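Local coordinates for alcohol dehydrogenase superfamily protein (PDB 3GAZ), which probably acts as an NADP-dependent oxidoreductase of the medium-chain alcohol dehydrogenase superfamily, at residues S42-D48 with L67-L71. Numbering follows the deposited sequence.
Sequences SGTNPLD and LGMDL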
loop_
_atom_site.group_PDB
_atom_site.type_symbol
_atom_site.label_atom_id
_atom_site.label_comp_id
_atom_site.label_asym_id
_atom_site.label_seq_id
_atom_site.Cartn_x
_atom_site.Cartn_y
_atom_site.Cartn_z
ATOM N N SER A 42 -11.892 13.158 11.886
ATOM C CA SER A 42 -11.522 12.450 10.667
ATOM C C SER A 42 -12.349 13.019 9.509
ATOM O O SER A 42 -13.581 13.009 9.551
ATOM C CB SER A 42 -11.802 10.948 10.838
ATOM O OG SER A 42 -11.508 10.206 9.662
ATOM N N GLY A 43 -11.669 13.524 8.484
ATOM C CA GLY A 43 -12.367 14.095 7.344
ATOM C C GLY A 43 -12.695 13.046 6.301
ATOM O O GLY A 43 -11.821 12.287 5.890
ATOM N N THR A 44 -13.953 13.002 5.867
ATOM C CA THR A 44 -14.374 12.024 4.873
ATOM C C THR A 44 -14.186 12.524 3.449
ATOM O O THR A 44 -14.019 13.717 3.209
ATOM C CB THR A 44 -15.872 11.645 5.032
ATOM O OG1 THR A 44 -16.691 12.763 4.660
ATOM C CG2 THR A 44 -16.180 11.251 6.472
ATOM N N ASN A 45 -14.200 11.590 2.507
ATOM C CA ASN A 45 -14.081 11.921 1.092
ATOM C C ASN A 45 -14.795 10.835 0.300
ATOM O O ASN A 45 -14.796 9.669 0.693
ATOM C CB ASN A 45 -12.611 12.005 0.657
ATOM C CG ASN A 45 -11.897 13.231 1.218
ATOM O OD1 ASN A 45 -11.087 13.126 2.141
ATOM N ND2 ASN A 45 -12.198 14.399 0.661
ATOM N N PRO A 46 -15.429 11.209 -0.820
ATOM C CA PRO A 46 -16.146 10.247 -1.657
ATOM C C PRO A 46 -15.328 8.994 -1.981
ATOM O O PRO A 46 -15.867 7.889 -1.998
ATOM C CB PRO A 46 -16.474 11.059 -2.906
ATOM C CG PRO A 46 -16.669 12.439 -2.357
ATOM C CD PRO A 46 -15.501 12.562 -1.399
ATOM N N LEU A 47 -14.029 9.163 -2.235
ATOM C CA LEU A 47 -13.180 8.017 -2.566
ATOM C C LEU A 47 -13.252 6.905 -1.519
ATOM O O LEU A 47 -13.196 5.726 -1.863
ATOM C CB LEU A 47 -11.720 8.451 -2.745
ATOM C CG LEU A 47 -10.768 7.348 -3.225
ATOM C CD1 LEU A 47 -11.197 6.880 -4.611
ATOM C CD2 LEU A 47 -9.331 7.869 -3.258
ATOM N N ASP A 48 -13.375 7.277 -0.245
ATOM C CA ASP A 48 -13.456 6.290 0.835
ATOM C C ASP A 48 -14.582 5.283 0.573
ATOM O O ASP A 48 -14.428 4.083 0.818
ATOM C CB ASP A 48 -13.714 6.972 2.190
ATOM C CG ASP A 48 -12.653 8.009 2.551
ATOM O OD1 ASP A 48 -11.499 7.883 2.099
ATOM O OD2 ASP A 48 -12.973 8.948 3.306
ATOM N N LEU A 67 -10.351 2.836 6.905
ATOM C CA LEU A 67 -10.426 3.863 5.869
ATOM C C LEU A 67 -10.384 5.287 6.430
ATOM O O LEU A 67 -10.271 5.483 7.638
ATOM C CB LEU A 67 -11.686 3.645 5.024
ATOM C CG LEU A 67 -11.862 2.199 4.540
ATOM C CD1 LEU A 67 -13.024 2.120 3.547
ATOM C CD2 LEU A 67 -10.571 1.714 3.892
ATOM N N GLY A 68 -10.468 6.278 5.542
ATOM C CA GLY A 68 -10.410 7.670 5.963
ATOM C C GLY A 68 -9.033 8.197 5.609
ATOM O O GLY A 68 -8.034 7.595 5.992
HETATM N N MSE A 69 -8.969 9.319 4.899
HETATM C CA MSE A 69 -7.688 9.869 4.464
HETATM C C MSE A 69 -7.212 11.130 5.192
HETATM O O MSE A 69 -6.006 11.338 5.354
HETATM C CB MSE A 69 -7.753 10.149 2.954
HETATM C CG MSE A 69 -8.265 8.974 2.124
HETATM SE SE MSE A 69 -8.537 9.391 0.364
HETATM C CE MSE A 69 -10.154 9.772 0.366
ATOM N N ASP A 70 -8.156 11.971 5.612
ATOM C CA ASP A 70 -7.836 13.227 6.298
ATOM C C ASP A 70 -7.988 13.151 7.817
ATOM O O ASP A 70 -8.855 12.443 8.333
ATOM C CB ASP A 70 -8.750 14.361 5.817
ATOM C CG ASP A 70 -8.521 14.746 4.361
ATOM O OD1 ASP A 70 -7.348 14.830 3.937
ATOM O OD2 ASP A 70 -9.525 14.993 3.648
ATOM N N LEU A 71 -7.151 13.900 8.530
ATOM C CA LEU A 71 -7.254 13.936 9.978
ATOM C C LEU A 71 -6.891 15.287 10.568
ATOM O O LEU A 71 -6.322 16.154 9.899
ATOM C CB LEU A 71 -6.380 12.852 10.624
ATOM C CG LEU A 71 -4.852 12.870 10.490
ATOM C CD1 LEU A 71 -4.251 14.083 11.196
ATOM C CD2 LEU A 71 -4.300 11.587 11.110
HETATM O O HOH W 1 -11.097 10.759 3.722
HETATM O O HOH W 2 -12.243 15.467 4.567
HETATM O O HOH W 3 -9.870 5.644 2.777
#
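The carboxylate of D48 lies between the two segments, with the backbone of G68 (N and CA) over one face, where G68 CA comes within 3.9 Å of D48 OD2, and the side chain of M69, a selenomethionine, passing by the OD1 edge with its CG nearly level with the carboxylate. N45 N comes from the side opposite G68, above the carboxylate plane, and gives OD2 a hydrogen bond of 3.0 Å. This arrangement belongs to the GroES-like domain, where strand 41-43 pairs antiparallel with strand 70-78 and the chain then turns into helix 46-52. The backbones diverge beyond the strand pair, and water fills in between them. Water 1, nearly level with the carboxylate, links D48 OD2 (2.6 Å) to G43 O (2.7 Å) and accepts a bond from M69 N (2.8 Å), while water 3 joins D48 OD1 to G68 N. With Y315 OH also bonded to OD2, an alanine at D48 would probably leave N45 N and Y315 without this acceptor and break both water links from the helix to the 67-71 segment. The M69 chain bends at its selenium (chi3 -95°), which brings CE against the side of L47, 3.7 Å from its CB, while CD2 of the same leucine rests near SE. A second carboxylate, that of D70, stands 74° from the amide plane of N45; water 2 connects its OD2 to T44 O, and its OD1 takes L133 N at the beginning of helix 132-145. The N45 side chain lies about 5 Å from a bound calcium ion. In the strand pair, S42 and L71 form a non-hydrogen-bonded pair and G43 and D70 a hydrogen-bonded one; D70 O, also bonded to T104 OG1, accepts G43 N at 3.0 Å.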